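Putative signal transduction protein with CBS domains (Kribbella flavida, PDB 4NOC) is of unknown function but, as a protein built on a pair of CBS domains, probably takes part in signalling, perhaps by sensing a small ligand. Local coordinates at residues Val26-Leu37 against Ser48-Val56; Met4-Phe13 against Ile135-Leu146. All blocks are in the same frame, centred on the assembly; numbering follows the deposited sequence.

Interaction 1: residues Val26-Leu37 against Ser48-Val56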
# COMPACT_ATOMS: atom_id res chain seq x y z
N VAL A 26 5.47 6.68 14.39
CA VAL A 26 6.22 5.50 14.01
C VAL A 26 5.86 4.31 14.91
O VAL A 26 5.73 3.17 14.43
CB VAL A 26 7.74 5.76 14.00
CG1 VAL A 26 8.51 4.53 13.54
CG2 VAL A 26 8.06 6.94 13.09
N GLU A 27 5.68 4.56 16.21
CA GLU A 27 5.22 3.52 17.13
C GLU A 27 3.90 2.93 16.64
O GLU A 27 3.68 1.71 16.70
CB GLU A 27 5.09 4.05 18.55
CG GLU A 27 6.41 4.40 19.26
CD GLU A 27 7.17 3.19 19.82
OE1 GLU A 27 8.36 3.34 20.19
OE2 GLU A 27 6.59 2.08 19.91
N LEU A 28 3.02 3.79 16.13
CA LEU A 28 1.74 3.32 15.65
C LEU A 28 1.90 2.52 14.35
O LEU A 28 1.31 1.44 14.19
CB LEU A 28 0.81 4.50 15.44
CG LEU A 28 -0.70 4.35 15.44
CD1 LEU A 28 -1.22 3.51 16.60
CD2 LEU A 28 -1.26 5.76 15.53
N LEU A 29 2.69 3.05 13.41
CA LEU A 29 2.91 2.35 12.15
C LEU A 29 3.46 0.95 12.40
O LEU A 29 3.10 -0.01 11.71
CB LEU A 29 3.89 3.12 11.27
CG LEU A 29 3.28 4.29 10.53
CD1 LEU A 29 4.37 5.17 9.96
CD2 LEU A 29 2.38 3.76 9.41
N ALA A 30 4.32 0.84 13.40
CA ALA A 30 5.02 -0.39 13.67
C ALA A 30 4.12 -1.40 14.36
O ALA A 30 4.09 -2.58 13.99
CB ALA A 30 6.24 -0.10 14.52
N SER A 31 3.37 -0.94 15.37
CA SER A 31 2.58 -1.84 16.21
C SER A 31 1.35 -2.34 15.48
O SER A 31 1.14 -3.54 15.34
CB SER A 31 2.17 -1.15 17.51
OG SER A 31 3.25 -1.09 18.43
N ARG A 32 0.55 -1.40 15.00
CA ARG A 32 -0.65 -1.74 14.24
C ARG A 32 -0.31 -2.41 12.90
O ARG A 32 -1.20 -2.92 12.22
CB ARG A 32 -1.50 -0.48 14.03
N ARG A 33 0.98 -2.42 12.54
CA ARG A 33 1.45 -3.05 11.31
C ARG A 33 0.73 -2.50 10.08
O ARG A 33 0.16 -3.24 9.28
CB ARG A 33 1.34 -4.57 11.39
CG ARG A 33 2.36 -5.21 12.34
CD ARG A 33 3.80 -4.94 11.89
NE ARG A 33 4.02 -5.40 10.53
CZ ARG A 33 4.46 -6.61 10.21
NH1 ARG A 33 4.75 -7.48 11.17
NH2 ARG A 33 4.61 -6.95 8.94
N LEU A 34 0.79 -1.18 9.93
CA LEU A 34 0.06 -0.48 8.89
C LEU A 34 0.91 -0.03 7.71
O LEU A 34 2.05 0.43 7.89
CB LEU A 34 -0.61 0.75 9.49
CG LEU A 34 -1.63 0.44 10.55
CD1 LEU A 34 -1.76 1.66 11.41
CD2 LEU A 34 -2.95 0.08 9.89
N PRO A 35 0.34 -0.13 6.50
CA PRO A 35 0.99 0.39 5.30
C PRO A 35 1.11 1.91 5.41
O PRO A 35 2.09 2.47 4.90
CB PRO A 35 0.00 0.02 4.20
CG PRO A 35 -1.33 0.02 4.89
CD PRO A 35 -1.06 -0.54 6.25
N GLY A 36 0.15 2.56 6.08
CA GLY A 36 0.14 4.01 6.23
C GLY A 36 -0.78 4.60 7.28
O GLY A 36 -1.71 3.94 7.77
N LEU A 37 -0.52 5.84 7.65
CA LEU A 37 -1.38 6.59 8.56
C LEU A 37 -2.09 7.67 7.76
O LEU A 37 -1.50 8.24 6.84
CB LEU A 37 -0.54 7.24 9.67
CG LEU A 37 0.19 6.31 10.64
CD1 LEU A 37 1.04 7.09 11.62
CD2 LEU A 37 -0.79 5.40 11.38
N SER A 48 -3.06 14.18 3.96
CA SER A 48 -2.17 13.29 3.25
C SER A 48 -2.18 11.91 3.89
O SER A 48 -2.81 11.69 4.93
CB SER A 48 -0.75 13.87 3.31
OG SER A 48 -0.00 13.46 2.19
N VAL A 49 -1.47 10.98 3.27
CA VAL A 49 -1.24 9.67 3.86
C VAL A 49 0.24 9.61 4.18
O VAL A 49 1.04 10.14 3.40
CB VAL A 49 -1.56 8.54 2.86
CG1 VAL A 49 -1.28 7.16 3.48
CG2 VAL A 49 -3.01 8.62 2.43
N LEU A 50 0.60 9.00 5.31
CA LEU A 50 2.00 8.75 5.65
C LEU A 50 2.27 7.25 5.56
O LEU A 50 1.98 6.50 6.50
CB LEU A 50 2.35 9.27 7.05
CG LEU A 50 3.74 8.89 7.57
CD1 LEU A 50 4.83 9.41 6.64
CD2 LEU A 50 4.00 9.36 9.00
N PRO A 51 2.82 6.81 4.42
CA PRO A 51 3.15 5.38 4.29
C PRO A 51 4.36 4.99 5.14
O PRO A 51 5.27 5.81 5.28
CB PRO A 51 3.46 5.22 2.79
CG PRO A 51 3.78 6.61 2.30
CD PRO A 51 3.09 7.59 3.20
N ALA A 52 4.37 3.79 5.71
CA ALA A 52 5.53 3.30 6.45
C ALA A 52 6.81 3.41 5.62
O ALA A 52 7.86 3.76 6.15
CB ALA A 52 5.33 1.86 6.89
N SER A 53 6.70 3.13 4.32
CA SER A 53 7.85 3.17 3.43
C SER A 53 8.50 4.55 3.41
O SER A 53 9.73 4.65 3.29
CB SER A 53 7.47 2.71 2.02
OG SER A 53 6.63 3.65 1.38
N GLN A 54 7.70 5.61 3.55
CA GLN A 54 8.21 6.98 3.57
C GLN A 54 8.95 7.27 4.88
O GLN A 54 9.91 8.06 4.92
CB GLN A 54 7.08 7.99 3.35
CG GLN A 54 7.43 9.48 3.59
CD GLN A 54 8.52 10.03 2.67
OE1 GLN A 54 8.81 9.48 1.61
NE2 GLN A 54 9.14 11.13 3.09
N VAL A 55 8.51 6.60 5.94
CA VAL A 55 9.18 6.71 7.22
C VAL A 55 10.56 6.03 7.12
O VAL A 55 11.57 6.55 7.62
CB VAL A 55 8.31 6.12 8.36
CG1 VAL A 55 9.05 6.16 9.70
CG2 VAL A 55 7.00 6.91 8.46
N VAL A 56 10.59 4.89 6.44
CA VAL A 56 11.84 4.21 6.18
C VAL A 56 12.77 5.10 5.36
O VAL A 56 13.94 5.20 5.67
CB VAL A 56 11.62 2.87 5.47
CG1 VAL A 56 12.94 2.29 5.02
CG2 VAL A 56 10.91 1.89 6.40
O HOH W 1 4.48 1.54 2.89
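L29 reaches from helix 22-31 into the angle between strand 46-51 and the helix that follows it. With chi1 at -80° its CG stands beside the backbone N, and the two methyls divide the work: CD1 presses on CG2 of V55, while CD2 lies nearer the strand end, by the carbonyl of L50 and the methyl of A52. The L29 CD1 to V55 CG2 distance of 3.5 Å is tighter than ordinary van der Waals contact. The other branch of V55, CG1, meets CG2 of V26 at 3.6 Å, and both pairs of side chains meet at a slant. Branched and forked aliphatics suit this buried seam, whereas A52, small, lets the loop pass close, its CB 3.7 Å from the L34 carbonyl O. L37 and L50 extend the apolar layer along one face of the sheet, touching through their CB atoms.

G36 and P51 form the neighbouring non-hydrogen-bonded pair, P51 pointing to the other face of the sheet from L37 and L50. Lacking a side chain, G36 suits a spot where its CA is 3.8 Å from P51 CA, with V49 CG1 close by. The polar edge is backbone. L37 and L50 form an antiparallel hydrogen-bonded pair: L50 N to L37 O, 2.7 Å, runs nearly straight and in the carbonyl plane, while L37 N to L50 O, 2.8 Å, arrives from above it. One step on, A52 N donates to P35 O at 2.8 Å, so the carbonyl of the loop grips the first turn of the helix. P51 holds the N-cap position, and a water bridges P35 O and S53 N. The arrangement is the alpha-beta-beta-alpha part of the beta-alpha-beta-beta-alpha CBS fold, whose two helices pack together here.

Interaction 2: residues Met4-Phe13 against Ile135-Leu146. With SO4 (sulfate ion), chain G.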
# COMPACT_ATOMS: atom_id res chain seq x y z
N MSE A 4 -24.78 -0.31 -0.93
CA MSE A 4 -24.25 0.48 0.17
C MSE A 4 -23.61 1.79 -0.30
O MSE A 4 -23.46 2.01 -1.50
CB MSE A 4 -23.26 -0.33 0.99
CG MSE A 4 -22.05 -0.85 0.23
SE MSE A 4 -21.17 -2.24 1.28
CE MSE A 4 -21.57 -3.78 0.15
N HIS A 5 -23.26 2.65 0.65
CA HIS A 5 -22.59 3.89 0.30
C HIS A 5 -21.20 3.96 0.91
O HIS A 5 -20.82 3.06 1.66
CB HIS A 5 -23.44 5.09 0.72
CG HIS A 5 -24.69 5.25 -0.09
ND1 HIS A 5 -25.83 5.83 0.41
CD2 HIS A 5 -24.96 4.91 -1.36
CE1 HIS A 5 -26.76 5.84 -0.52
NE2 HIS A 5 -26.27 5.28 -1.61
N GLY A 6 -20.44 5.00 0.57
CA GLY A 6 -19.09 5.17 1.09
C GLY A 6 -19.03 5.02 2.61
O GLY A 6 -18.09 4.43 3.14
N GLU A 7 -20.06 5.52 3.29
CA GLU A 7 -20.16 5.40 4.74
C GLU A 7 -20.10 3.95 5.23
O GLU A 7 -19.36 3.63 6.15
CB GLU A 7 -21.45 6.06 5.23
CG GLU A 7 -21.64 6.01 6.73
CD GLU A 7 -22.79 6.88 7.20
OE1 GLU A 7 -23.62 7.29 6.36
OE2 GLU A 7 -22.86 7.16 8.42
N GLN A 8 -20.90 3.08 4.62
CA GLN A 8 -20.89 1.68 5.01
C GLN A 8 -19.64 0.96 4.52
O GLN A 8 -19.21 0.00 5.16
CB GLN A 8 -22.13 0.98 4.46
CG GLN A 8 -23.44 1.45 5.08
CD GLN A 8 -23.84 2.84 4.63
OE1 GLN A 8 -23.53 3.26 3.51
NE2 GLN A 8 -24.51 3.58 5.50
N MSE A 9 -19.06 1.40 3.40
CA MSE A 9 -17.85 0.77 2.86
C MSE A 9 -16.62 1.03 3.73
O MSE A 9 -15.74 0.18 3.84
CB MSE A 9 -17.57 1.26 1.44
CG MSE A 9 -18.66 0.93 0.42
SE MSE A 9 -18.36 1.91 -1.23
CE MSE A 9 -16.76 1.02 -1.81
N ALA A 10 -16.57 2.20 4.35
CA ALA A 10 -15.37 2.64 5.04
C ALA A 10 -15.07 1.77 6.25
O ALA A 10 -15.98 1.22 6.87
CB ALA A 10 -15.50 4.08 5.47
N GLU A 11 -13.79 1.66 6.57
CA GLU A 11 -13.36 1.02 7.80
C GLU A 11 -12.56 2.01 8.64
O GLU A 11 -12.01 2.98 8.10
CB GLU A 11 -12.53 -0.22 7.49
CG GLU A 11 -13.37 -1.29 6.83
CD GLU A 11 -12.54 -2.41 6.30
OE1 GLU A 11 -11.50 -2.11 5.68
OE2 GLU A 11 -12.92 -3.59 6.50
N GLN A 12 -12.50 1.77 9.94
CA GLN A 12 -11.77 2.63 10.85
C GLN A 12 -10.30 2.57 10.48
O GLN A 12 -9.78 1.49 10.22
CB GLN A 12 -11.94 2.15 12.28
CG GLN A 12 -13.33 2.39 12.84
CD GLN A 12 -13.44 3.72 13.56
OE1 GLN A 12 -13.01 4.75 13.05
NE2 GLN A 12 -13.99 3.70 14.77
N PHE A 13 -9.63 3.72 10.47
CA PHE A 13 -8.23 3.81 10.05
C PHE A 13 -7.55 4.83 10.97
O PHE A 13 -8.09 5.90 11.20
CB PHE A 13 -8.19 4.32 8.61
CG PHE A 13 -7.16 3.66 7.74
CD1 PHE A 13 -7.46 2.50 7.04
CD2 PHE A 13 -5.90 4.23 7.58
CE1 PHE A 13 -6.52 1.91 6.21
CE2 PHE A 13 -4.95 3.63 6.76
CZ PHE A 13 -5.26 2.47 6.07
N ILE A 135 -14.73 9.69 8.78
CA ILE A 135 -15.37 8.57 9.47
C ILE A 135 -14.66 7.24 9.20
O ILE A 135 -15.01 6.22 9.81
CB ILE A 135 -16.87 8.46 9.11
CG1 ILE A 135 -17.06 8.31 7.60
CG2 ILE A 135 -17.62 9.69 9.61
CD1 ILE A 135 -18.51 8.08 7.21
N GLY A 136 -13.67 7.24 8.32
CA GLY A 136 -12.91 6.03 8.02
C GLY A 136 -12.23 6.10 6.66
O GLY A 136 -12.12 7.19 6.07
N ALA A 137 -11.79 4.95 6.15
CA ALA A 137 -11.14 4.89 4.84
C ALA A 137 -11.57 3.64 4.07
O ALA A 137 -12.11 2.69 4.65
CB ALA A 137 -9.63 4.91 5.00
N ILE A 138 -11.35 3.67 2.76
CA ILE A 138 -11.62 2.53 1.89
C ILE A 138 -10.35 2.24 1.09
O ILE A 138 -9.96 3.04 0.23
CB ILE A 138 -12.75 2.83 0.90
CG1 ILE A 138 -14.01 3.25 1.64
CG2 ILE A 138 -13.04 1.61 0.03
CD1 ILE A 138 -15.05 3.84 0.72
N THR A 139 -9.70 1.12 1.39
CA THR A 139 -8.49 0.75 0.66
C THR A 139 -8.88 0.06 -0.64
O THR A 139 -10.02 -0.36 -0.82
CB THR A 139 -7.66 -0.26 1.43
OG1 THR A 139 -8.45 -1.44 1.62
CG2 THR A 139 -7.25 0.32 2.79
N ALA A 140 -7.90 -0.06 -1.54
CA ALA A 140 -8.08 -0.79 -2.78
C ALA A 140 -8.57 -2.23 -2.49
O ALA A 140 -9.49 -2.70 -3.14
CB ALA A 140 -6.77 -0.78 -3.60
N SER A 141 -7.98 -2.91 -1.51
CA SER A 141 -8.38 -4.31 -1.25
C SER A 141 -9.78 -4.39 -0.64
O SER A 141 -10.52 -5.34 -0.85
CB SER A 141 -7.33 -5.07 -0.41
OG SER A 141 -7.32 -4.67 0.94
N ARG A 142 -10.17 -3.35 0.09
CA ARG A 142 -11.49 -3.31 0.68
C ARG A 142 -12.52 -3.18 -0.45
O ARG A 142 -13.56 -3.86 -0.44
CB ARG A 142 -11.61 -2.17 1.70
CG ARG A 142 -13.03 -1.79 2.12
CD ARG A 142 -13.77 -2.94 2.83
NE ARG A 142 -15.01 -2.50 3.49
CZ ARG A 142 -15.91 -3.34 4.02
NH1 ARG A 142 -15.74 -4.66 3.96
NH2 ARG A 142 -17.00 -2.85 4.59
N LEU A 143 -12.20 -2.35 -1.43
CA LEU A 143 -13.05 -2.22 -2.60
C LEU A 143 -13.18 -3.56 -3.34
O LEU A 143 -14.29 -3.99 -3.70
CB LEU A 143 -12.50 -1.13 -3.54
CG LEU A 143 -13.29 -0.92 -4.83
CD1 LEU A 143 -14.74 -0.63 -4.51
CD2 LEU A 143 -12.68 0.22 -5.62
N LEU A 144 -12.06 -4.25 -3.53
CA LEU A 144 -12.12 -5.55 -4.20
C LEU A 144 -12.98 -6.51 -3.39
O LEU A 144 -13.78 -7.24 -3.97
CB LEU A 144 -10.72 -6.14 -4.40
CG LEU A 144 -9.81 -5.40 -5.36
CD1 LEU A 144 -8.43 -6.03 -5.34
CD2 LEU A 144 -10.38 -5.42 -6.77
N GLU A 145 -12.82 -6.51 -2.07
CA GLU A 145 -13.56 -7.44 -1.22
C GLU A 145 -15.06 -7.23 -1.39
O GLU A 145 -15.81 -8.20 -1.40
CB GLU A 145 -13.20 -7.25 0.26
CG GLU A 145 -13.93 -8.23 1.17
CD GLU A 145 -14.12 -7.74 2.60
OE1 GLU A 145 -13.77 -6.58 2.92
OE2 GLU A 145 -14.64 -8.54 3.42
N LEU A 146 -15.49 -5.98 -1.53
CA LEU A 146 -16.91 -5.69 -1.73
C LEU A 146 -17.41 -6.20 -3.09
O LEU A 146 -18.43 -6.92 -3.15
CB LEU A 146 -17.21 -4.21 -1.55
CG LEU A 146 -16.94 -3.72 -0.12
CD1 LEU A 146 -17.01 -2.21 0.01
CD2 LEU A 146 -17.91 -4.38 0.85
S SO4 G . -11.30 7.03 11.28
O1 SO4 G . -11.33 5.65 10.83
O2 SO4 G . -12.66 7.52 11.50
O3 SO4 G . -10.56 7.11 12.54
O4 SO4 G . -10.64 7.80 10.24
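The N-terminal arm closes onto the last strand and helix of the second CBS domain, where A137 and E11 form a single antiparallel bridge. E11 N donates to A137 O and A137 N to E11 O, both at 2.8 Å. G136, beside it, lets the arm come close: its CA lies 3.2 Å from E11 O, and glycine readily adopts its positive phi.

On the helix side of the bridge, selenomethionine M9 fills the apolar groove between strand and helix. Its CB rests on I138 CD1, its CG on L146 CD1 at 3.6 Å, and the chain bends at chi3 (68°) to bring CE to L143 CD1. Such an unbranched, flexible chain can reach I138, L143 and L146 together. Selenomethionine M4 adds CE to L146 CD2 farther out. The arm pairs with outer strand 133-139 of the CBS sheet at this one bridge, without becoming a regular strand; F13 runs on, its ring obliquely against the methyls of A137 and T139.

R142 is the polar clasp: NE gives M9 O a straight hydrogen bond of 2.8 Å in the guanidinium plane, and NH2 adds a weak one. Over one guanidinium face stacks the E11 carboxylate, the planes 4° apart; since OE2 lies 3.8 Å from R142 NE, well out of that plane, with no N-H aimed at it, this long ion pair is charge alone, and E11's stronger partner is R33 of the second subunit, in a salt bridge. NH1 bridges to E145 OE1 at 2.9 Å. At the far end a sulfate, probably from the crystallisation liquor, accepts a hydrogen bond from F13 N.

How the interactions relate
The centres of interactions 1 and 2 lie about 19 Å apart. Interaction 1 lies within the first CBS domain; interaction 2 sets the N-terminal arm, which by sequence falls in the first, against the sheet and helix of the second. Interaction 2 brings the chain ends together, and interaction 1 falls between its segments in sequence only. Strands 36-40 and 133-139 come near each other where F13 and A137 both touch I38, and F13 CE2 packs on G36 O at 3.4 Å. R33 forms a salt bridge with E11 of the second subunit and pairs with its E145, more weakly in one copy; A52 packs on A140 of the second subunit. The arm thus ties the domains within a chain, and the dimer joins both contact regions.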